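Local coordinates for amine Dehydrogenase (Pseudomonas putida, PDB 1JMX), which carries two c-type hemes and probably transfers electrons, as the alpha subunit of a quinohemoprotein amine dehydrogenase, at residues T88-D93 with S105-A110; M82-N87 with W488-L493. All coordinates share one frame; numbering follows the deposited sequence.

How the contacts relate
Both contacts pack the long loop that follows helix 54-67, and their centres lie about 12 Å apart. Along the chain the order is 82-87, 88-93, 105-110 and 488-493, so contact 1 falls within the span that contact 2 closes. Contact 1 stays inside the heme-binding region; contact 2 joins that region to the last residues of domain IV, 401 positions away. They meet where Arg108 NH2 lies 2.9 Å from Leu493 O, a probable hydrogen bond. Segments 105-110 and 488-493 each reach heme c: Arg108 of the heme-binding region and Pro491 of the C-terminal tail approach the same heme propionate.

Contact 1 of 2, residues T88-D93 with S105-A110; sequences TVEQFD and SGARVA. With HEC (heme c), chain E.
Glu90 reaches from an irregular loop to the start of the short helix 107-110, a buried contact in the heme-binding domain in which one carboxylate takes two backbone N-H groups and a phenylalanine packs beside them. Gly106 N donates to Glu90 OE1 at 2.8 Å, nearly straight at 171° and on the syn lone pair. Ala107 N gives its hydrogen to Glu90 OE2 over 3.0 Å, more bent, again on the syn side but 21° out of the carboxylate plane. The Glu90 chain gets there by setting CG anti to its carbonyl carbon (chi1 -60°) and running extended beyond it. OE2 is also hydrogen-bonded to Tyr80 OH, so the carboxylate is held by backbone and side chain together; the nearby N-H groups would probably favour its charged form.

Phe92 lies alongside, its ring obliquely set to the backbone of Gly106, with CE2 3.5 Å from Gly106 C. Farther along the helix Phe92 CE1 touches Ala110 CB at 4.1 Å. The lack of a side chain at Gly106 matters, because a beta carbon there would run into the ring.

Within 105-110, Ser105 OG accepts from Arg108 N at 3.3 Å, a capping bond, and it is also hydrogen-bonded to Pro494 O. On the far side of the turn Arg108 brings NH1 to heme c O1D at 2.9 Å, while Val109 CG1 rests 3.6 Å from the heme methyl CMB. The arrangement is a helix N-terminus capped by Ser105 and met by the carboxylate of Glu90 from the preceding loop, placed just after His104, an axial ligand of the heme iron, in a c-type heme site.

Contact 2 of 2, residues M82-N87 with W488-L493; sequences MERRLN and WNNPPL. With HEC (heme c), chain E.
Arg84 carries the polar part of this buried contact, pushing its guanidinium against the backbone carbonyls of the C-terminal tail. NH1 makes a weak hydrogen bond to Pro492 O, 3.0 Å long and bent to 132°, and stands 3.1 Å from Pro491 O as well. Both oxygens lie obliquely to the guanidinium. The chain arrives there by folding at chi2 and chi3, which also brings CD to 3.4 Å from Pro492 O. Asn490 meets the same group at its edge, the amide plane turned 77° from that of the guanidinium. Leu86 CD1 sits over the centre of one guanidinium face, 3.7 Å above the plane.

Charge pairing comes from within the loop and from the barrel domain. Arg84 NE forms a salt bridge with Asp270. Next to it Arg85 NE bonds to Glu83 OE1 at 3.0 Å, almost straight, and Arg85 NH1 pairs with Asp275, so this loop is tied to strand 269-280.

The apolar part is the pair Met82 and Leu493, which run side by side in the same direction, with Met82 CG 3.8 Å from Leu493 CD2, and both touch Thr33. Pro492 and Leu493 also pack on Glu35 of helix 34-48. On the heme side of the tail, Pro491 CG lies 3.5 Å from heme c O2D, and the neighbouring Asn489 belongs to the binding site of this heme.

With an alanine in place of Arg84, Asp270 would probably lose this cationic partner and Pro492 O this donor. The chemistry implies a charged side chain, paired on its NE side with an aspartate, that spends its other end on main-chain oxygens, joining three domains of the subunit.

Contact 1 of 2, residues T88-D93 with S105-A110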
ATOM      1  N   THR A  88      -8.935   1.532 -10.104  1.00 11.99           N
ATOM      2  CA  THR A  88      -9.551   2.851 -10.183  1.00 12.17           C
ATOM      3  C   THR A  88      -8.542   3.929  -9.826  1.00 13.79           C
ATOM      4  O   THR A  88      -7.834   3.830  -8.827  1.00 13.18           O
ATOM      5  CB  THR A  88     -10.768   2.974  -9.227  1.00 13.33           C
ATOM      6  OG1 THR A  88     -11.821   2.101  -9.665  1.00 14.83           O
ATOM      7  CG2 THR A  88     -11.300   4.399  -9.188  1.00 12.18           C
ATOM      8  N   VAL A  89      -8.446   4.929 -10.694  1.00 15.49           N
ATOM      9  CA  VAL A  89      -7.554   6.059 -10.486  1.00 15.21           C
ATOM     10  C   VAL A  89      -8.406   7.094  -9.762  1.00 15.09           C
ATOM     11  O   VAL A  89      -9.321   7.673 -10.339  1.00 14.65           O
ATOM     12  CB  VAL A  89      -7.041   6.632 -11.833  1.00 16.02           C
ATOM     13  CG1 VAL A  89      -6.106   7.801 -11.583  1.00 16.36           C
ATOM     14  CG2 VAL A  89      -6.317   5.546 -12.624  1.00 15.98           C
ATOM     15  N   GLU A  90      -8.138   7.280  -8.478  1.00 16.10           N
ATOM     16  CA  GLU A  90      -8.909   8.221  -7.675  1.00 17.40           C
ATOM     17  C   GLU A  90      -8.695   9.685  -8.013  1.00 18.01           C
ATOM     18  O   GLU A  90      -7.590  10.103  -8.355  1.00 18.45           O
ATOM     19  CB  GLU A  90      -8.648   7.998  -6.189  1.00 15.45           C
ATOM     20  CG  GLU A  90      -9.016   6.621  -5.712  1.00 14.86           C
ATOM     21  CD  GLU A  90      -9.016   6.526  -4.215  1.00 13.87           C
ATOM     22  OE1 GLU A  90      -7.964   6.795  -3.611  1.00 14.43           O
ATOM     23  OE2 GLU A  90     -10.069   6.194  -3.645  1.00 13.47           O
ATOM     24  N   GLN A  91      -9.774  10.453  -7.901  1.00 19.84           N
ATOM     25  CA  GLN A  91      -9.742  11.885  -8.167  1.00 22.21           C
ATOM     26  C   GLN A  91     -10.313  12.705  -7.007  1.00 20.38           C
ATOM     27  O   GLN A  91     -11.486  13.077  -7.012  1.00 22.17           O
ATOM     28  CB  GLN A  91     -10.479  12.226  -9.476  1.00 25.53           C
ATOM     29  CG  GLN A  91      -9.681  11.945 -10.764  1.00 31.13           C
ATOM     30  CD  GLN A  91      -8.281  12.601 -10.790  1.00 36.50           C
ATOM     31  OE1 GLN A  91      -8.113  13.813 -10.539  1.00 39.25           O
ATOM     32  NE2 GLN A  91      -7.270  11.794 -11.114  1.00 38.61           N
ATOM     33  N   PHE A  92      -9.482  12.930  -5.994  1.00 19.11           N
ATOM     34  CA  PHE A  92      -9.848  13.729  -4.823  1.00 18.74           C
ATOM     35  C   PHE A  92      -8.909  14.929  -4.834  1.00 18.67           C
ATOM     36  O   PHE A  92      -7.928  14.941  -5.582  1.00 20.00           O
ATOM     37  CB  PHE A  92      -9.614  12.950  -3.519  1.00 16.48           C
ATOM     38  CG  PHE A  92     -10.591  11.839  -3.278  1.00 15.21           C
ATOM     39  CD1 PHE A  92     -11.836  12.102  -2.728  1.00 15.71           C
ATOM     40  CD2 PHE A  92     -10.254  10.526  -3.574  1.00 15.12           C
ATOM     41  CE1 PHE A  92     -12.738  11.068  -2.470  1.00 17.71           C
ATOM     42  CE2 PHE A  92     -11.142   9.484  -3.322  1.00 15.93           C
ATOM     43  CZ  PHE A  92     -12.390   9.754  -2.767  1.00 17.38           C
ATOM     44  N   ASP A  93      -9.196  15.927  -4.003  1.00 19.61           N
ATOM     45  CA  ASP A  93      -8.344  17.109  -3.910  1.00 18.73           C
ATOM     46  C   ASP A  93      -6.978  16.705  -3.337  1.00 17.81           C
ATOM     47  O   ASP A  93      -6.872  15.687  -2.657  1.00 17.35           O
ATOM     48  CB  ASP A  93      -9.018  18.190  -3.054  1.00 21.48           C
ATOM     49  CG  ASP A  93      -9.413  17.693  -1.675  1.00 23.36           C
ATOM     50  OD1 ASP A  93     -10.242  16.759  -1.592  1.00 25.20           O
ATOM     51  OD2 ASP A  93      -8.900  18.245  -0.678  1.00 26.66           O
ATOM     52  N   SER A 105      -6.936   3.980   0.024  1.00  9.36           N
ATOM     53  CA  SER A 105      -7.697   4.839  -0.873  1.00  9.98           C
ATOM     54  C   SER A 105      -8.365   6.006  -0.157  1.00 10.05           C
ATOM     55  O   SER A 105      -8.592   5.959   1.047  1.00 10.34           O
ATOM     56  CB  SER A 105      -8.776   4.015  -1.584  1.00  9.39           C
ATOM     57  OG  SER A 105      -9.810   3.654  -0.689  1.00  9.15           O
ATOM     58  N   GLY A 106      -8.658   7.063  -0.906  1.00  9.82           N
ATOM     59  CA  GLY A 106      -9.351   8.208  -0.356  1.00  8.31           C
ATOM     60  C   GLY A 106     -10.832   7.874  -0.257  1.00  8.97           C
ATOM     61  O   GLY A 106     -11.575   8.563   0.433  1.00  9.73           O
ATOM     62  N   ALA A 107     -11.261   6.824  -0.962  1.00  8.52           N
ATOM     63  CA  ALA A 107     -12.655   6.379  -0.951  1.00  7.73           C
ATOM     64  C   ALA A 107     -13.036   5.791   0.405  1.00  7.77           C
ATOM     65  O   ALA A 107     -14.188   5.872   0.811  1.00  7.75           O
ATOM     66  CB  ALA A 107     -12.901   5.362  -2.046  1.00  6.30           C
ATOM     67  N   ARG A 108     -12.063   5.186   1.087  1.00  8.40           N
ATOM     68  CA  ARG A 108     -12.266   4.595   2.411  1.00  8.81           C
ATOM     69  C   ARG A 108     -12.684   5.695   3.393  1.00  9.98           C
ATOM     70  O   ARG A 108     -13.455   5.465   4.319  1.00 10.96           O
ATOM     71  CB  ARG A 108     -10.975   3.923   2.887  1.00  7.58           C
ATOM     72  CG  ARG A 108     -11.057   3.313   4.272  1.00  9.65           C
ATOM     73  CD  ARG A 108      -9.718   2.796   4.759  1.00  7.21           C
ATOM     74  NE  ARG A 108      -9.284   1.605   4.041  1.00  6.58           N
ATOM     75  CZ  ARG A 108      -8.241   0.859   4.390  1.00  6.96           C
ATOM     76  NH1 ARG A 108      -7.520   1.178   5.451  1.00  7.05           N
ATOM     77  NH2 ARG A 108      -7.904  -0.196   3.669  1.00  6.42           N
ATOM     78  N   VAL A 109     -12.185   6.900   3.149  1.00 11.05           N
ATOM     79  CA  VAL A 109     -12.479   8.068   3.961  1.00 11.14           C
ATOM     80  C   VAL A 109     -13.870   8.608   3.615  1.00 12.50           C
ATOM     81  O   VAL A 109     -14.681   8.861   4.503  1.00 13.78           O
ATOM     82  CB  VAL A 109     -11.431   9.176   3.700  1.00 10.81           C
ATOM     83  CG1 VAL A 109     -11.749  10.421   4.503  1.00 11.27           C
ATOM     84  CG2 VAL A 109     -10.039   8.669   4.016  1.00 10.39           C
ATOM     85  N   ALA A 110     -14.133   8.772   2.318  1.00 11.61           N
ATOM     86  CA  ALA A 110     -15.404   9.294   1.816  1.00  9.47           C
ATOM     87  C   ALA A 110     -16.604   8.378   2.061  1.00  9.77           C
ATOM     88  O   ALA A 110     -17.747   8.816   1.970  1.00 10.10           O
ATOM     89  CB  ALA A 110     -15.283   9.621   0.338  1.00 10.74           C
TER
HETATM   90 FE   HEC E1001      -6.244   5.709   7.447  1.00 10.57          FE
HETATM   91  CHA HEC E1001      -7.850   2.946   8.422  1.00 10.63           C
HETATM   92  CHB HEC E1001      -9.151   7.414   7.652  1.00  9.83           C
HETATM   93  CHC HEC E1001      -4.613   8.564   6.633  1.00  9.09           C
HETATM   94  CHD HEC E1001      -3.302   3.956   7.281  1.00  8.43           C
HETATM   95  NA  HEC E1001      -8.094   5.270   7.906  1.00 10.74           N
HETATM   96  C1A HEC E1001      -8.597   4.068   8.284  1.00 10.05           C
HETATM   97  C2A HEC E1001     -10.009   4.131   8.537  1.00 11.18           C
HETATM   98  C3A HEC E1001     -10.376   5.390   8.303  1.00 11.62           C
HETATM   99  C4A HEC E1001      -9.183   6.098   7.927  1.00 10.97           C
HETATM  100  CMA HEC E1001     -11.775   5.967   8.433  1.00 14.88           C
HETATM  101  CAA HEC E1001     -10.873   2.978   8.997  1.00 13.26           C
HETATM  102  CBA HEC E1001     -11.292   3.355  10.417  1.00 17.23           C
HETATM  103  CGA HEC E1001     -12.153   2.362  11.156  1.00 19.05           C
HETATM  104  O1A HEC E1001     -12.484   1.306  10.645  1.00 27.89           O
HETATM  105  O2A HEC E1001     -12.492   2.652  12.284  1.00 27.15           O
HETATM  106  NB  HEC E1001      -6.762   7.570   7.191  1.00 10.16           N
HETATM  107  C1B HEC E1001      -8.034   8.129   7.318  1.00  9.93           C
HETATM  108  C2B HEC E1001      -8.066   9.536   7.100  1.00  8.63           C
HETATM  109  C3B HEC E1001      -6.774   9.884   6.838  1.00  9.72           C
HETATM  110  C4B HEC E1001      -5.972   8.655   6.869  1.00  8.88           C
HETATM  111  CMB HEC E1001      -9.305  10.451   7.180  1.00  9.77           C
HETATM  112  CAB HEC E1001      -6.339  11.320   6.583  1.00 10.90           C
HETATM  113  CBB HEC E1001      -5.601  12.000   7.739  1.00 12.58           C
HETATM  114  NC  HEC E1001      -4.366   6.152   7.017  1.00 10.31           N
HETATM  115  C1C HEC E1001      -3.863   7.393   6.691  1.00  9.19           C
HETATM  116  C2C HEC E1001      -2.455   7.343   6.424  1.00  8.77           C
HETATM  117  C3C HEC E1001      -2.082   6.071   6.586  1.00  9.58           C
HETATM  118  C4C HEC E1001      -3.267   5.317   6.977  1.00  9.19           C
HETATM  119  CMC HEC E1001      -1.586   8.539   6.029  1.00  8.10           C
HETATM  120  CAC HEC E1001      -0.694   5.571   6.248  1.00 10.74           C
HETATM  121  CBC HEC E1001       0.406   5.586   7.292  1.00  9.76           C
HETATM  122  ND  HEC E1001      -5.685   3.854   7.783  1.00 10.09           N
HETATM  123  C1D HEC E1001      -4.439   3.270   7.676  1.00  9.73           C
HETATM  124  C2D HEC E1001      -4.478   1.853   8.045  1.00  8.62           C
HETATM  125  C3D HEC E1001      -5.800   1.623   8.371  1.00 11.55           C
HETATM  126  C4D HEC E1001      -6.490   2.838   8.191  1.00 11.08           C
HETATM  127  CMD HEC E1001      -3.300   0.882   8.058  1.00  7.02           C
HETATM  128  CAD HEC E1001      -6.534   0.365   8.850  1.00 13.12           C
HETATM  129  CBD HEC E1001      -5.756  -0.905   8.934  1.00 19.88           C
HETATM  130  CGD HEC E1001      -5.923  -1.714   7.692  1.00 17.03           C
HETATM  131  O1D HEC E1001      -6.222  -1.124   6.629  1.00 18.53           O
HETATM  132  O2D HEC E1001      -5.757  -2.953   7.758  1.00 21.34           O

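Contact 2 of 2, residues M82-N87 with W488-L493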
ATOM      1  N   MET A  82     -16.198  -0.524  -2.679  1.00 11.76           N
ATOM      2  CA  MET A  82     -16.963  -1.685  -2.217  1.00 12.89           C
ATOM      3  C   MET A  82     -17.029  -2.721  -3.337  1.00 13.28           C
ATOM      4  O   MET A  82     -17.097  -3.922  -3.080  1.00 12.78           O
ATOM      5  CB  MET A  82     -18.386  -1.282  -1.816  1.00 11.40           C
ATOM      6  CG  MET A  82     -18.473  -0.350  -0.618  1.00 12.43           C
ATOM      7  SD  MET A  82     -20.165   0.184  -0.257  1.00 13.67           S
ATOM      8  CE  MET A  82     -20.336   1.500  -1.434  1.00  8.88           C
ATOM      9  N   GLU A  83     -16.999  -2.237  -4.576  1.00 13.12           N
ATOM     10  CA  GLU A  83     -17.054  -3.087  -5.754  1.00 11.90           C
ATOM     11  C   GLU A  83     -15.693  -3.672  -6.103  1.00 12.14           C
ATOM     12  O   GLU A  83     -15.544  -4.368  -7.101  1.00 12.18           O
ATOM     13  CB  GLU A  83     -17.649  -2.310  -6.929  1.00 12.97           C
ATOM     14  CG  GLU A  83     -19.114  -1.921  -6.697  1.00 14.23           C
ATOM     15  CD  GLU A  83     -19.659  -0.953  -7.735  1.00 15.67           C
ATOM     16  OE1 GLU A  83     -18.869  -0.428  -8.541  1.00 16.93           O
ATOM     17  OE2 GLU A  83     -20.876  -0.696  -7.731  1.00 13.94           O
ATOM     18  N   ARG A  84     -14.705  -3.386  -5.261  1.00 12.27           N
ATOM     19  CA  ARG A  84     -13.351  -3.901  -5.422  1.00 12.79           C
ATOM     20  C   ARG A  84     -12.695  -3.595  -6.761  1.00 12.20           C
ATOM     21  O   ARG A  84     -12.005  -4.440  -7.331  1.00 13.33           O
ATOM     22  CB  ARG A  84     -13.313  -5.414  -5.157  1.00 13.81           C
ATOM     23  CG  ARG A  84     -13.816  -5.837  -3.776  1.00 16.76           C
ATOM     24  CD  ARG A  84     -12.965  -5.252  -2.661  1.00 16.20           C
ATOM     25  NE  ARG A  84     -11.605  -5.783  -2.669  1.00 17.35           N
ATOM     26  CZ  ARG A  84     -10.616  -5.313  -1.916  1.00 18.22           C
ATOM     27  NH1 ARG A  84     -10.823  -4.296  -1.089  1.00 18.03           N
ATOM     28  NH2 ARG A  84      -9.415  -5.865  -1.981  1.00 18.70           N
ATOM     29  N   ARG A  85     -12.943  -2.398  -7.273  1.00 11.75           N
ATOM     30  CA  ARG A  85     -12.336  -1.966  -8.518  1.00 10.61           C
ATOM     31  C   ARG A  85     -11.020  -1.303  -8.111  1.00 10.52           C
ATOM     32  O   ARG A  85     -10.919  -0.078  -8.023  1.00 10.10           O
ATOM     33  CB  ARG A  85     -13.258  -0.987  -9.244  1.00 10.34           C
ATOM     34  CG  ARG A  85     -14.613  -1.572  -9.588  1.00  9.89           C
ATOM     35  CD  ARG A  85     -15.424  -0.590 -10.395  1.00 10.71           C
ATOM     36  NE  ARG A  85     -16.802  -1.029 -10.606  1.00 15.25           N
ATOM     37  CZ  ARG A  85     -17.228  -1.757 -11.640  1.00 14.78           C
ATOM     38  NH1 ARG A  85     -16.382  -2.144 -12.588  1.00 14.45           N
ATOM     39  NH2 ARG A  85     -18.511  -2.098 -11.725  1.00 12.45           N
ATOM     40  N   LEU A  86     -10.020  -2.136  -7.835  1.00 11.66           N
ATOM     41  CA  LEU A  86      -8.711  -1.664  -7.393  1.00 12.72           C
ATOM     42  C   LEU A  86      -7.797  -0.964  -8.409  1.00 13.06           C
ATOM     43  O   LEU A  86      -6.768  -0.442  -8.034  1.00 12.65           O
ATOM     44  CB  LEU A  86      -7.960  -2.766  -6.625  1.00 13.19           C
ATOM     45  CG  LEU A  86      -8.293  -2.843  -5.121  1.00 13.23           C
ATOM     46  CD1 LEU A  86      -9.742  -3.214  -4.912  1.00 13.91           C
ATOM     47  CD2 LEU A  86      -7.396  -3.840  -4.407  1.00 13.21           C
ATOM     48  N   ASN A  87      -8.182  -0.937  -9.681  1.00 13.38           N
ATOM     49  CA  ASN A  87      -7.395  -0.248 -10.700  1.00 13.35           C
ATOM     50  C   ASN A  87      -7.944   1.161 -10.911  1.00 11.65           C
ATOM     51  O   ASN A  87      -7.472   1.896 -11.769  1.00 12.24           O
ATOM     52  CB  ASN A  87      -7.393  -1.022 -12.027  1.00 14.23           C
ATOM     53  CG  ASN A  87      -6.464  -2.212 -12.002  1.00 12.96           C
ATOM     54  OD1 ASN A  87      -5.355  -2.132 -11.475  1.00 13.64           O
ATOM     55  ND2 ASN A  87      -6.908  -3.328 -12.575  1.00 13.78           N
ATOM     56  N   TRP A 488      -0.166  -8.221   1.714  1.00 12.62           N
ATOM     57  CA  TRP A 488      -0.784  -9.179   2.624  1.00 11.48           C
ATOM     58  C   TRP A 488      -1.928  -8.615   3.453  1.00 12.84           C
ATOM     59  O   TRP A 488      -2.721  -9.372   4.002  1.00 14.75           O
ATOM     60  CB  TRP A 488       0.268  -9.795   3.539  1.00  9.82           C
ATOM     61  CG  TRP A 488       1.391 -10.439   2.802  1.00  8.78           C
ATOM     62  CD1 TRP A 488       1.535 -11.767   2.524  1.00  8.71           C
ATOM     63  CD2 TRP A 488       2.559  -9.789   2.282  1.00  9.26           C
ATOM     64  NE1 TRP A 488       2.724 -11.988   1.874  1.00  9.93           N
ATOM     65  CE2 TRP A 488       3.374 -10.792   1.712  1.00  9.02           C
ATOM     66  CE3 TRP A 488       2.998  -8.454   2.244  1.00  9.94           C
ATOM     67  CZ2 TRP A 488       4.608 -10.506   1.112  1.00  9.32           C
ATOM     68  CZ3 TRP A 488       4.223  -8.170   1.646  1.00 10.34           C
ATOM     69  CH2 TRP A 488       5.013  -9.197   1.087  1.00  9.28           C
ATOM     70  N   ASN A 489      -1.980  -7.297   3.601  1.00 13.30           N
ATOM     71  CA  ASN A 489      -3.065  -6.665   4.338  1.00 14.59           C
ATOM     72  C   ASN A 489      -4.089  -6.269   3.279  1.00 15.77           C
ATOM     73  O   ASN A 489      -3.882  -5.322   2.523  1.00 16.18           O
ATOM     74  CB  ASN A 489      -2.578  -5.433   5.106  1.00 13.02           C
ATOM     75  CG  ASN A 489      -3.682  -4.778   5.937  1.00 13.21           C
ATOM     76  OD1 ASN A 489      -3.553  -3.625   6.362  1.00 11.70           O
ATOM     77  ND2 ASN A 489      -4.760  -5.513   6.183  1.00 10.96           N
ATOM     78  N   ASN A 490      -5.186  -7.013   3.219  1.00 16.74           N
ATOM     79  CA  ASN A 490      -6.220  -6.763   2.221  1.00 17.94           C
ATOM     80  C   ASN A 490      -7.617  -6.748   2.818  1.00 16.29           C
ATOM     81  O   ASN A 490      -8.353  -7.722   2.712  1.00 16.90           O
ATOM     82  CB  ASN A 490      -6.151  -7.828   1.122  1.00 22.12           C
ATOM     83  CG  ASN A 490      -5.677  -7.273  -0.213  1.00 26.70           C
ATOM     84  OD1 ASN A 490      -4.697  -7.769  -0.781  1.00 30.28           O
ATOM     85  ND2 ASN A 490      -6.385  -6.263  -0.738  1.00 26.70           N
ATOM     86  N   PRO A 491      -7.994  -5.639   3.465  1.00 14.69           N
ATOM     87  CA  PRO A 491      -9.308  -5.478   4.087  1.00 14.38           C
ATOM     88  C   PRO A 491     -10.381  -5.363   2.989  1.00 14.98           C
ATOM     89  O   PRO A 491     -10.046  -5.217   1.807  1.00 13.65           O
ATOM     90  CB  PRO A 491      -9.160  -4.154   4.837  1.00 13.05           C
ATOM     91  CG  PRO A 491      -7.687  -3.965   4.971  1.00 14.67           C
ATOM     92  CD  PRO A 491      -7.175  -4.436   3.671  1.00 11.94           C
ATOM     93  N   PRO A 492     -11.677  -5.428   3.370  1.00 14.47           N
ATOM     94  CA  PRO A 492     -12.852  -5.337   2.488  1.00 14.84           C
ATOM     95  C   PRO A 492     -12.871  -4.084   1.613  1.00 14.84           C
ATOM     96  O   PRO A 492     -13.408  -4.091   0.502  1.00 15.43           O
ATOM     97  CB  PRO A 492     -14.005  -5.324   3.481  1.00 15.17           C
ATOM     98  CG  PRO A 492     -13.513  -6.231   4.539  1.00 16.01           C
ATOM     99  CD  PRO A 492     -12.100  -5.750   4.743  1.00 14.10           C
ATOM    100  N   LEU A 493     -12.329  -2.997   2.151  1.00 13.38           N
ATOM    101  CA  LEU A 493     -12.245  -1.731   1.439  1.00 12.34           C
ATOM    102  C   LEU A 493     -10.770  -1.380   1.221  1.00 13.03           C
ATOM    103  O   LEU A 493      -9.951  -1.481   2.136  1.00 12.69           O
ATOM    104  CB  LEU A 493     -12.948  -0.622   2.232  1.00 11.53           C
ATOM    105  CG  LEU A 493     -14.467  -0.740   2.397  1.00 12.27           C
ATOM    106  CD1 LEU A 493     -15.013   0.424   3.197  1.00 11.18           C
ATOM    107  CD2 LEU A 493     -15.117  -0.785   1.031  1.00 12.10           C
TER
HETATM  108 FE   HEC E1001      -6.244   5.709   7.447  1.00 10.57          FE
HETATM  109  CHA HEC E1001      -7.850   2.946   8.422  1.00 10.63           C
HETATM  110  CHB HEC E1001      -9.151   7.414   7.652  1.00  9.83           C
HETATM  111  CHC HEC E1001      -4.613   8.564   6.633  1.00  9.09           C
HETATM  112  CHD HEC E1001      -3.302   3.956   7.281  1.00  8.43           C
HETATM  113  NA  HEC E1001      -8.094   5.270   7.906  1.00 10.74           N
HETATM  114  C1A HEC E1001      -8.597   4.068   8.284  1.00 10.05           C
HETATM  115  C2A HEC E1001     -10.009   4.131   8.537  1.00 11.18           C
HETATM  116  C3A HEC E1001     -10.376   5.390   8.303  1.00 11.62           C
HETATM  117  C4A HEC E1001      -9.183   6.098   7.927  1.00 10.97           C
HETATM  118  CMA HEC E1001     -11.775   5.967   8.433  1.00 14.88           C
HETATM  119  CAA HEC E1001     -10.873   2.978   8.997  1.00 13.26           C
HETATM  120  CBA HEC E1001     -11.292   3.355  10.417  1.00 17.23           C
HETATM  121  CGA HEC E1001     -12.153   2.362  11.156  1.00 19.05           C
HETATM  122  O1A HEC E1001     -12.484   1.306  10.645  1.00 27.89           O
HETATM  123  O2A HEC E1001     -12.492   2.652  12.284  1.00 27.15           O
HETATM  124  NB  HEC E1001      -6.762   7.570   7.191  1.00 10.16           N
HETATM  125  C1B HEC E1001      -8.034   8.129   7.318  1.00  9.93           C
HETATM  126  C2B HEC E1001      -8.066   9.536   7.100  1.00  8.63           C
HETATM  127  C3B HEC E1001      -6.774   9.884   6.838  1.00  9.72           C
HETATM  128  C4B HEC E1001      -5.972   8.655   6.869  1.00  8.88           C
HETATM  129  CMB HEC E1001      -9.305  10.451   7.180  1.00  9.77           C
HETATM  130  CAB HEC E1001      -6.339  11.320   6.583  1.00 10.90           C
HETATM  131  CBB HEC E1001      -5.601  12.000   7.739  1.00 12.58           C
HETATM  132  NC  HEC E1001      -4.366   6.152   7.017  1.00 10.31           N
HETATM  133  C1C HEC E1001      -3.863   7.393   6.691  1.00  9.19           C
HETATM  134  C2C HEC E1001      -2.455   7.343   6.424  1.00  8.77           C
HETATM  135  C3C HEC E1001      -2.082   6.071   6.586  1.00  9.58           C
HETATM  136  C4C HEC E1001      -3.267   5.317   6.977  1.00  9.19           C
HETATM  137  CMC HEC E1001      -1.586   8.539   6.029  1.00  8.10           C
HETATM  138  CAC HEC E1001      -0.694   5.571   6.248  1.00 10.74           C
HETATM  139  CBC HEC E1001       0.406   5.586   7.292  1.00  9.76           C
HETATM  140  ND  HEC E1001      -5.685   3.854   7.783  1.00 10.09           N
HETATM  141  C1D HEC E1001      -4.439   3.270   7.676  1.00  9.73           C
HETATM  142  C2D HEC E1001      -4.478   1.853   8.045  1.00  8.62           C
HETATM  143  C3D HEC E1001      -5.800   1.623   8.371  1.00 11.55           C
HETATM  144  C4D HEC E1001      -6.490   2.838   8.191  1.00 11.08           C
HETATM  145  CMD HEC E1001      -3.300   0.882   8.058  1.00  7.02           C
HETATM  146  CAD HEC E1001      -6.534   0.365   8.850  1.00 13.12           C
HETATM  147  CBD HEC E1001      -5.756  -0.905   8.934  1.00 19.88           C
HETATM  148  CGD HEC E1001      -5.923  -1.714   7.692  1.00 17.03           C
HETATM  149  O1D HEC E1001      -6.222  -1.124   6.629  1.00 18.53           O
HETATM  150  O2D HEC E1001      -5.757  -2.953   7.758  1.00 21.34           O